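Local structure of long form salivary protein D7L1 (Culex quinquefasciatus, 6V4C) at residues A[150-159]-A[177-187]; A[220-228]-A[239-247]. The protein binds and sequesters adenine nucleotides, ATP and ADP most tightly, and so inhibits platelet aggregation and hemostasis in the host while the mosquito feeds. All blocks are in the same frame, centred on the assembly; numbering follows the deposited sequence.

Contact 1 of 2, residues A[150-159]-A[177-187]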
loop_
_atom_site.group_PDB
_atom_site.type_symbol
_atom_site.label_atom_id
_atom_site.label_comp_id
_atom_site.label_asym_id
_atom_site.label_seq_id
_atom_site.Cartn_x
_atom_site.Cartn_y
_atom_site.Cartn_z
ATOM N N ILE A 150 -6.196 1.163 8.774
ATOM C CA ILE A 150 -4.922 1.688 9.257
ATOM C C ILE A 150 -5.141 2.615 10.448
ATOM O O ILE A 150 -4.352 2.621 11.402
ATOM C CB ILE A 150 -4.138 2.360 8.112
ATOM C CG1 ILE A 150 -2.801 2.914 8.611
ATOM C CG2 ILE A 150 -4.962 3.470 7.472
ATOM C CD1 ILE A 150 -1.835 1.856 9.102
ATOM N N PHE A 151 -6.233 3.385 10.430
ATOM C CA PHE A 151 -6.507 4.299 11.534
ATOM C C PHE A 151 -6.883 3.543 12.802
ATOM O O PHE A 151 -6.455 3.914 13.901
ATOM C CB PHE A 151 -7.603 5.293 11.143
ATOM C CG PHE A 151 -7.235 6.161 9.977
ATOM C CD1 PHE A 151 -6.442 7.279 10.155
ATOM C CD2 PHE A 151 -7.665 5.846 8.701
ATOM C CE1 PHE A 151 -6.090 8.075 9.081
ATOM C CE2 PHE A 151 -7.317 6.642 7.621
ATOM C CZ PHE A 151 -6.528 7.753 7.813
ATOM N N ARG A 152 -7.683 2.484 12.669
ATOM C CA ARG A 152 -8.038 1.679 13.833
ATOM C C ARG A 152 -6.830 0.906 14.345
ATOM O O ARG A 152 -6.617 0.804 15.559
ATOM C CB ARG A 152 -9.189 0.737 13.476
ATOM C CG ARG A 152 -9.598 -0.225 14.582
ATOM C CD ARG A 152 -10.063 0.509 15.826
ATOM N NE ARG A 152 -10.464 -0.428 16.876
ATOM C CZ ARG A 152 -10.693 -0.085 18.139
ATOM N NH1 ARG A 152 -10.559 1.176 18.522
ATOM N NH2 ARG A 152 -11.050 -1.009 19.021
ATOM N N PHE A 153 -6.017 0.372 13.429
ATOM C CA PHE A 153 -4.805 -0.329 13.832
ATOM C C PHE A 153 -3.870 0.591 14.612
ATOM O O PHE A 153 -3.302 0.190 15.635
ATOM C CB PHE A 153 -4.103 -0.906 12.604
ATOM C CG PHE A 153 -2.861 -1.677 12.933
ATOM C CD1 PHE A 153 -2.945 -2.974 13.414
ATOM C CD2 PHE A 153 -1.609 -1.107 12.765
ATOM C CE1 PHE A 153 -1.802 -3.687 13.724
ATOM C CE2 PHE A 153 -0.466 -1.816 13.070
ATOM C CZ PHE A 153 -0.563 -3.107 13.551
ATOM N N CYS A 154 -3.707 1.835 14.149
ATOM C CA CYS A 154 -2.874 2.795 14.871
ATOM C C CYS A 154 -3.566 3.292 16.137
ATOM O O CYS A 154 -2.914 3.493 17.168
ATOM C CB CYS A 154 -2.527 3.982 13.971
ATOM S SG CYS A 154 -1.441 3.614 12.568
ATOM N N GLY A 155 -4.883 3.502 16.074
ATOM C CA GLY A 155 -5.587 4.068 17.215
ATOM C C GLY A 155 -5.549 3.172 18.437
ATOM O O GLY A 155 -5.457 3.653 19.571
ATOM N N LYS A 156 -5.611 1.855 18.227
ATOM C CA LYS A 156 -5.577 0.920 19.345
ATOM C C LYS A 156 -4.243 0.943 20.078
ATOM O O LYS A 156 -4.169 0.481 21.222
ATOM C CB LYS A 156 -5.883 -0.499 18.859
ATOM C CG LYS A 156 -7.314 -0.701 18.398
ATOM C CD LYS A 156 -7.494 -2.053 17.727
ATOM C CE LYS A 156 -7.196 -3.197 18.683
ATOM N NZ LYS A 156 -7.353 -4.525 18.019
ATOM N N GLN A 157 -3.191 1.471 19.450
ATOM C CA GLN A 157 -1.887 1.514 20.100
ATOM C C GLN A 157 -1.757 2.700 21.043
ATOM O O GLN A 157 -0.981 2.639 22.003
ATOM C CB GLN A 157 -0.777 1.584 19.051
ATOM C CG GLN A 157 -0.786 0.455 18.036
ATOM C CD GLN A 157 0.291 0.628 16.981
ATOM O OE1 GLN A 157 1.422 1.002 17.287
ATOM N NE2 GLN A 157 -0.062 0.371 15.728
ATOM N N PHE A 158 -2.501 3.777 20.793
ATOM C CA PHE A 158 -2.311 5.025 21.515
ATOM C C PHE A 158 -3.521 5.496 22.304
ATOM O O PHE A 158 -3.352 6.308 23.220
ATOM C CB PHE A 158 -1.881 6.145 20.553
ATOM C CG PHE A 158 -0.724 5.768 19.672
ATOM C CD1 PHE A 158 0.517 5.488 20.220
ATOM C CD2 PHE A 158 -0.879 5.686 18.300
ATOM C CE1 PHE A 158 1.585 5.133 19.415
ATOM C CE2 PHE A 158 0.184 5.335 17.489
ATOM C CZ PHE A 158 1.418 5.059 18.046
ATOM N N TYR A 159 -4.724 5.016 21.992
ATOM C CA TYR A 159 -5.932 5.506 22.632
ATOM C C TYR A 159 -6.723 4.356 23.235
ATOM O O TYR A 159 -6.763 3.249 22.690
ATOM C CB TYR A 159 -6.841 6.233 21.635
ATOM C CG TYR A 159 -6.258 7.502 21.071
ATOM C CD1 TYR A 159 -6.222 8.667 21.825
ATOM C CD2 TYR A 159 -5.749 7.539 19.781
ATOM C CE1 TYR A 159 -5.692 9.833 21.312
ATOM C CE2 TYR A 159 -5.216 8.700 19.257
ATOM C CZ TYR A 159 -5.190 9.845 20.027
ATOM O OH TYR A 159 -4.658 11.004 19.510
ATOM N N ASP A 177 -4.305 16.803 21.577
ATOM C CA ASP A 177 -3.734 16.081 22.700
ATOM C C ASP A 177 -2.366 15.509 22.327
ATOM O O ASP A 177 -2.061 15.317 21.148
ATOM C CB ASP A 177 -4.685 14.974 23.158
ATOM C CG ASP A 177 -4.567 13.718 22.322
ATOM O OD1 ASP A 177 -4.994 13.729 21.147
ATOM O OD2 ASP A 177 -4.039 12.715 22.846
ATOM N N PRO A 178 -1.514 15.238 23.324
ATOM C CA PRO A 178 -0.135 14.825 23.015
ATOM C C PRO A 178 -0.009 13.477 22.319
ATOM O O PRO A 178 1.000 13.243 21.648
ATOM C CB PRO A 178 0.548 14.812 24.391
ATOM C CG PRO A 178 -0.573 14.644 25.365
ATOM C CD PRO A 178 -1.721 15.406 24.773
ATOM N N LYS A 179 -0.996 12.585 22.464
ATOM C CA LYS A 179 -0.926 11.282 21.813
ATOM C C LYS A 179 -1.090 11.373 20.302
ATOM O O LYS A 179 -0.712 10.433 19.595
ATOM C CB LYS A 179 -2.001 10.346 22.372
ATOM C CG LYS A 179 -1.848 9.984 23.836
ATOM C CD LYS A 179 -3.144 9.376 24.355
ATOM C CE LYS A 179 -2.935 8.610 25.649
ATOM N NZ LYS A 179 -4.209 8.003 26.124
ATOM N N PHE A 180 -1.648 12.475 19.792
ATOM C CA PHE A 180 -1.897 12.582 18.358
ATOM C C PHE A 180 -0.615 12.695 17.545
ATOM O O PHE A 180 -0.632 12.418 16.340
ATOM C CB PHE A 180 -2.838 13.749 18.048
ATOM C CG PHE A 180 -3.362 13.740 16.637
ATOM C CD1 PHE A 180 -4.379 12.875 16.268
ATOM C CD2 PHE A 180 -2.828 14.588 15.679
ATOM C CE1 PHE A 180 -4.862 12.859 14.969
ATOM C CE2 PHE A 180 -3.305 14.578 14.376
ATOM C CZ PHE A 180 -4.324 13.712 14.021
ATOM N N ILE A 181 0.498 13.090 18.167
ATOM C CA ILE A 181 1.768 13.105 17.449
ATOM C C ILE A 181 2.173 11.689 17.058
ATOM O O ILE A 181 2.564 11.429 15.914
ATOM C CB ILE A 181 2.850 13.826 18.274
ATOM C CG1 ILE A 181 2.501 15.311 18.413
ATOM C CG2 ILE A 181 4.211 13.657 17.629
ATOM C CD1 ILE A 181 3.520 16.116 19.187
ATOM N N LYS A 182 2.060 10.745 17.995
ATOM C CA LYS A 182 2.363 9.352 17.679
ATOM C C LYS A 182 1.335 8.768 16.719
ATOM O O LYS A 182 1.687 8.002 15.813
ATOM C CB LYS A 182 2.397 8.513 18.955
ATOM C CG LYS A 182 3.486 8.868 19.949
ATOM C CD LYS A 182 3.428 7.912 21.135
ATOM C CE LYS A 182 4.217 8.419 22.328
ATOM N NZ LYS A 182 3.998 7.544 23.515
ATOM N N HIS A 183 0.059 9.108 16.911
ATOM C CA HIS A 183 -1.001 8.518 16.100
ATOM C C HIS A 183 -0.913 8.988 14.653
ATOM O O HIS A 183 -0.999 8.178 13.723
ATOM C CB HIS A 183 -2.368 8.847 16.704
ATOM C CG HIS A 183 -3.515 8.203 15.991
ATOM N ND1 HIS A 183 -4.460 8.926 15.295
ATOM C CD2 HIS A 183 -3.870 6.903 15.863
ATOM C CE1 HIS A 183 -5.347 8.101 14.771
ATOM N NE2 HIS A 183 -5.012 6.866 15.100
ATOM N N SER A 184 -0.739 10.295 14.444
ATOM C CA SER A 184 -0.647 10.813 13.083
ATOM C C SER A 184 0.648 10.389 12.399
ATOM O O SER A 184 0.679 10.256 11.171
ATOM C CB SER A 184 -0.830 12.332 13.063
ATOM O OG SER A 184 0.097 12.973 13.922
ATOM N N ASN A 185 1.720 10.167 13.162
ATOM C CA ASN A 185 2.913 9.572 12.569
ATOM C C ASN A 185 2.621 8.163 12.062
ATOM O O ASN A 185 3.038 7.787 10.959
ATOM C CB ASN A 185 4.058 9.558 13.584
ATOM C CG ASN A 185 5.309 8.890 13.043
ATOM O OD1 ASN A 185 5.999 9.442 12.184
ATOM N ND2 ASN A 185 5.612 7.701 13.549
ATOM N N CYS A 186 1.890 7.378 12.852
ATOM C CA CYS A 186 1.549 6.018 12.450
ATOM C C CYS A 186 0.653 6.012 11.217
ATOM O O CYS A 186 0.875 5.227 10.286
ATOM C CB CYS A 186 0.877 5.302 13.625
ATOM S SG CYS A 186 0.428 3.560 13.376
ATOM N N THR A 187 -0.353 6.890 11.177
ATOM C CA THR A 187 -1.324 6.844 10.088
ATOM C C THR A 187 -0.784 7.479 8.810
ATOM O O THR A 187 -1.034 6.972 7.711
ATOM C CB THR A 187 -2.646 7.490 10.516
ATOM O OG1 THR A 187 -2.422 8.853 10.894
ATOM C CG2 THR A 187 -3.252 6.739 11.701
#

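Contact 2 of 2, residues A[220-228]-A[239-247]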
loop_
_atom_site.group_PDB
_atom_site.type_symbol
_atom_site.label_atom_id
_atom_site.label_comp_id
_atom_site.label_asym_id
_atom_site.label_seq_id
_atom_site.Cartn_x
_atom_site.Cartn_y
_atom_site.Cartn_z
ATOM N N VAL A 220 -2.989 23.245 -4.612
ATOM C CA VAL A 220 -3.294 23.591 -3.227
ATOM C C VAL A 220 -2.504 22.706 -2.268
ATOM O O VAL A 220 -1.955 23.182 -1.265
ATOM C CB VAL A 220 -4.810 23.504 -2.979
ATOM C CG1 VAL A 220 -5.089 23.452 -1.498
ATOM C CG2 VAL A 220 -5.518 24.691 -3.622
ATOM N N VAL A 221 -2.452 21.424 -2.451
ATOM C CA VAL A 221 -1.657 20.514 -1.620
ATOM C C VAL A 221 -0.182 20.877 -1.691
ATOM O O VAL A 221 0.440 20.809 -0.760
ATOM C CB VAL A 221 -1.871 19.077 -2.087
ATOM C CG1 VAL A 221 -0.870 18.180 -1.534
ATOM C CG2 VAL A 221 -3.236 18.533 -1.875
ATOM N N LYS A 222 0.317 21.209 -2.850
ATOM C CA LYS A 222 1.748 21.524 -3.021
ATOM C C LYS A 222 2.143 22.753 -2.210
ATOM O O LYS A 222 3.015 22.711 -1.636
ATOM C CB LYS A 222 2.157 21.438 -4.482
ATOM N N LYS A 223 1.313 23.724 -2.126
ATOM C CA LYS A 223 1.553 24.951 -1.353
ATOM C C LYS A 223 1.476 24.639 0.122
ATOM O O LYS A 223 2.252 25.061 0.751
ATOM C CB LYS A 223 0.547 26.011 -1.777
ATOM C CG LYS A 223 0.569 27.332 -1.069
ATOM C CD LYS A 223 -0.582 28.242 -1.365
ATOM C CE LYS A 223 -0.693 29.441 -0.433
ATOM N NZ LYS A 223 -1.719 30.443 -0.808
ATOM N N SER A 224 0.536 23.856 0.566
ATOM C CA SER A 224 0.471 23.499 1.978
ATOM C C SER A 224 1.759 22.834 2.439
ATOM O O SER A 224 2.287 23.156 3.510
ATOM C CB SER A 224 -0.726 22.577 2.226
ATOM O OG SER A 224 -1.941 23.234 1.910
ATOM N N LEU A 225 2.288 21.908 1.636
ATOM C CA LEU A 225 3.528 21.232 2.002
ATOM C C LEU A 225 4.712 22.189 1.954
ATOM O O LEU A 225 5.594 22.142 2.821
ATOM C CB LEU A 225 3.775 20.049 1.068
ATOM C CG LEU A 225 2.802 18.873 1.144
ATOM C CD1 LEU A 225 3.193 17.795 0.141
ATOM C CD2 LEU A 225 2.770 18.311 2.552
ATOM N N GLN A 226 4.745 23.064 0.949
ATOM C CA GLN A 226 5.896 23.939 0.753
ATOM C C GLN A 226 6.013 24.964 1.875
ATOM O O GLN A 226 7.123 25.293 2.308
ATOM C CB GLN A 226 5.777 24.623 -0.609
ATOM C CG GLN A 226 7.028 25.331 -1.099
ATOM C CD GLN A 226 6.965 25.628 -2.587
ATOM O OE1 GLN A 226 6.069 25.153 -3.288
ATOM N NE2 GLN A 226 7.917 26.414 -3.077
ATOM N N ASN A 227 4.886 25.471 2.365
ATOM C CA ASN A 227 4.879 26.506 3.390
ATOM C C ASN A 227 4.807 25.951 4.806
ATOM O O ASN A 227 4.731 26.734 5.759
ATOM C CB ASN A 227 3.710 27.469 3.159
ATOM C CG ASN A 227 3.741 28.101 1.782
ATOM O OD1 ASN A 227 4.772 28.095 1.109
ATOM N ND2 ASN A 227 2.611 28.654 1.359
ATOM N N CYS A 228 4.837 24.630 4.966
ATOM C CA CYS A 228 4.656 24.022 6.275
ATOM C C CYS A 228 5.928 24.156 7.101
ATOM O O CYS A 228 7.023 23.841 6.627
ATOM C CB CYS A 228 4.310 22.545 6.119
ATOM S SG CYS A 228 3.549 21.839 7.588
ATOM N N TYR A 239 2.836 18.247 9.057
ATOM C CA TYR A 239 2.432 18.190 7.657
ATOM C C TYR A 239 0.972 17.769 7.524
ATOM O O TYR A 239 0.239 18.301 6.683
ATOM C CB TYR A 239 3.345 17.241 6.882
ATOM C CG TYR A 239 4.682 17.848 6.513
ATOM C CD1 TYR A 239 4.766 18.858 5.562
ATOM C CD2 TYR A 239 5.858 17.407 7.107
ATOM C CE1 TYR A 239 5.986 19.417 5.215
ATOM C CE2 TYR A 239 7.083 17.959 6.764
ATOM C CZ TYR A 239 7.139 18.963 5.819
ATOM O OH TYR A 239 8.352 19.516 5.477
ATOM N N TYR A 240 0.546 16.808 8.345
ATOM C CA TYR A 240 -0.859 16.411 8.397
ATOM C C TYR A 240 -1.751 17.619 8.643
ATOM O O TYR A 240 -2.742 17.833 7.935
ATOM C CB TYR A 240 -1.017 15.371 9.508
ATOM C CG TYR A 240 -2.393 14.776 9.714
ATOM C CD1 TYR A 240 -3.382 15.479 10.389
ATOM C CD2 TYR A 240 -2.679 13.481 9.299
ATOM C CE1 TYR A 240 -4.625 14.931 10.604
ATOM C CE2 TYR A 240 -3.924 12.920 9.515
ATOM C CZ TYR A 240 -4.893 13.652 10.169
ATOM O OH TYR A 240 -6.135 13.106 10.392
ATOM N N LYS A 241 -1.400 18.442 9.634
ATOM C CA LYS A 241 -2.198 19.630 9.920
ATOM C C LYS A 241 -2.114 20.652 8.793
ATOM O O LYS A 241 -3.097 21.351 8.518
ATOM C CB LYS A 241 -1.770 20.250 11.251
ATOM C CG LYS A 241 -2.713 21.338 11.772
ATOM C CD LYS A 241 -4.172 20.887 11.678
ATOM C CE LYS A 241 -5.084 21.682 12.604
ATOM N NZ LYS A 241 -5.083 23.142 12.312
ATOM N N CYS A 242 -0.959 20.747 8.127
ATOM C CA CYS A 242 -0.826 21.662 6.999
ATOM C C CYS A 242 -1.757 21.269 5.855
ATOM O O CYS A 242 -2.404 22.129 5.248
ATOM C CB CYS A 242 0.637 21.719 6.549
ATOM S SG CYS A 242 1.714 22.724 7.641
ATOM N N ILE A 243 -1.846 19.970 5.555
ATOM C CA ILE A 243 -2.777 19.495 4.532
ATOM C C ILE A 243 -4.218 19.710 4.980
ATOM O O ILE A 243 -5.076 20.128 4.193
ATOM C CB ILE A 243 -2.497 18.014 4.221
ATOM C CG1 ILE A 243 -1.048 17.824 3.768
ATOM C CG2 ILE A 243 -3.481 17.491 3.181
ATOM C CD1 ILE A 243 -0.547 16.408 3.931
ATOM N N TYR A 244 -4.502 19.411 6.249
ATOM C CA TYR A 244 -5.826 19.636 6.825
ATOM C C TYR A 244 -6.272 21.083 6.635
ATOM O O TYR A 244 -7.394 21.348 6.187
ATOM C CB TYR A 244 -5.754 19.283 8.314
ATOM C CG TYR A 244 -7.061 19.243 9.076
ATOM C CD1 TYR A 244 -7.673 20.412 9.513
ATOM C CD2 TYR A 244 -7.649 18.031 9.414
ATOM C CE1 TYR A 244 -8.852 20.375 10.231
ATOM C CE2 TYR A 244 -8.827 17.983 10.133
ATOM C CZ TYR A 244 -9.425 19.158 10.539
ATOM O OH TYR A 244 -10.597 19.113 11.259
ATOM N N ASP A 245 -5.399 22.035 6.971
ATOM C CA ASP A 245 -5.766 23.445 6.873
ATOM C C ASP A 245 -5.902 23.887 5.421
ATOM O O ASP A 245 -6.781 24.691 5.093
ATOM C CB ASP A 245 -4.739 24.309 7.604
ATOM C CG ASP A 245 -4.747 24.082 9.100
ATOM O OD1 ASP A 245 -5.790 23.646 9.634
ATOM O OD2 ASP A 245 -3.709 24.340 9.744
ATOM N N GLY A 246 -5.043 23.372 4.539
ATOM C CA GLY A 246 -5.114 23.766 3.140
ATOM C C GLY A 246 -6.386 23.296 2.462
ATOM O O GLY A 246 -7.043 24.059 1.748
ATOM N N LEU A 247 -6.755 22.032 2.677
ATOM C CA LEU A 247 -7.961 21.493 2.064
ATOM C C LEU A 247 -9.224 21.857 2.830
ATOM O O LEU A 247 -10.304 21.892 2.234
ATOM C CB LEU A 247 -7.859 19.968 1.952
ATOM C CG LEU A 247 -6.753 19.400 1.060
ATOM C CD1 LEU A 247 -6.667 17.892 1.215
ATOM C CD2 LEU A 247 -6.982 19.770 -0.398
#

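Contact 1 of 2, residues A[150-159]-A[177-187]
Helix 150-158 and the helical run 179-187 lie side by side nearly antiparallel, their axes at 151° and 9.1 Å apart at the closest point, with C154 facing C186 and F158 facing K179. C154 SG and C186 SG are covalently joined across this interface. The imidazole of H183 enters as a knob among F151, C154, G155 and F158; with CG anti to its backbone N (chi1 -176°), it lies across the other helix and brings H183 NE2 to F151 O, 3.5 Å away, a weak but straight bond. Its two faces are both met, by Y159 CE2 on one and by T187 CG2 of its own helix on the other; the tyrosine comes edge-on, with ring planes at 77°. Disulfides that tie helix to helix brace the all-helical fold of the odorant-binding-protein family, and this one lies in the C-terminal PBP/GOBP region. The F158 ring packs beside the disulfide: K182 CB makes a CH-pi contact over one face, 3.7 Å from the ring centroid, Q157 CB backs the opposite face, and C186 CB meets the edge. At the far end K179 CD runs past F158 O at 3.3 Å. D177 caps the second helix, D177 OD2 accepting from K179 N at 3.1 Å. Beyond the pair, helix 164-172 packs V169 against Y159, F180 and H183.

Contact 2 of 2, residues A[220-228]-A[239-247]
The C228-C242 disulfide is one of the cross-links of the C-terminal odorant-binding-protein-like domain, and it fastens the stretch just after helix 218-226 to the middle of helix 235-247. C228 SG and C242 SG are 2.0 Å apart with a torsion of 85° about the S-S bond. C228 lies just beyond the helix, and its SG, anti to the backbone N (chi1 -161°), reaches across to C242. C228 also leans on Y239: C228 CB is 3.7 Å from Y239 CE1, and C228 SG makes an oblique sulfur-aromatic contact, 4.4 Å from the ring centroid. L225 O meets the edge of that ring in its plane, 3.6 Å from Y239 CE1. The L225 side chain crosses the tyrosine at about a right angle, with L225 CD2 3.7 Å from Y239 CD1 and also touching I243 CG1. Farther along, the helices come close at S224, whose CB rests against C242 O at 3.5 Å. The hydroxyl hydrogen-bonds back to V220 O in its own helix, where it and S224 N approach from opposite faces of the carbonyl plane; S224 OG also lies 3.4 Å from G246 CA, and the absence of a side chain on G246 lets it come this near. V220 and V221 finish the interface with loose methyl contacts to L247 CD2. The axes run at 139°, 8.6 Å apart at their closest. Helix 202-211 covers V221 and I243 through L206, L209 and I205, while helix 249-263 packs F252 against I243 and Y240.

Overall arrangement
Following the chain from the N terminus, both contacts lie in the second, C-terminal PBP/GOBP region, and contact 1 starts on helix 150-158. It closes a loop that carries helix 164-172, when the chain returns at 179-187. The chain then runs through helix 202-211 to helix 218-226, and contact 2 closes a second, shorter loop as helix 235-247 comes back. The two loops are in series, neither enclosing nor crossing the other. Their centres lie 20 Å apart, yet they meet where F180 CZ comes within 3.6 Å of Y240 CE1, an edge-to-face ring pair that joins helix 179-190 to helix 235-247. Contact 1 borders the ADP site through I150, beside K144; contact 2 lies away from it.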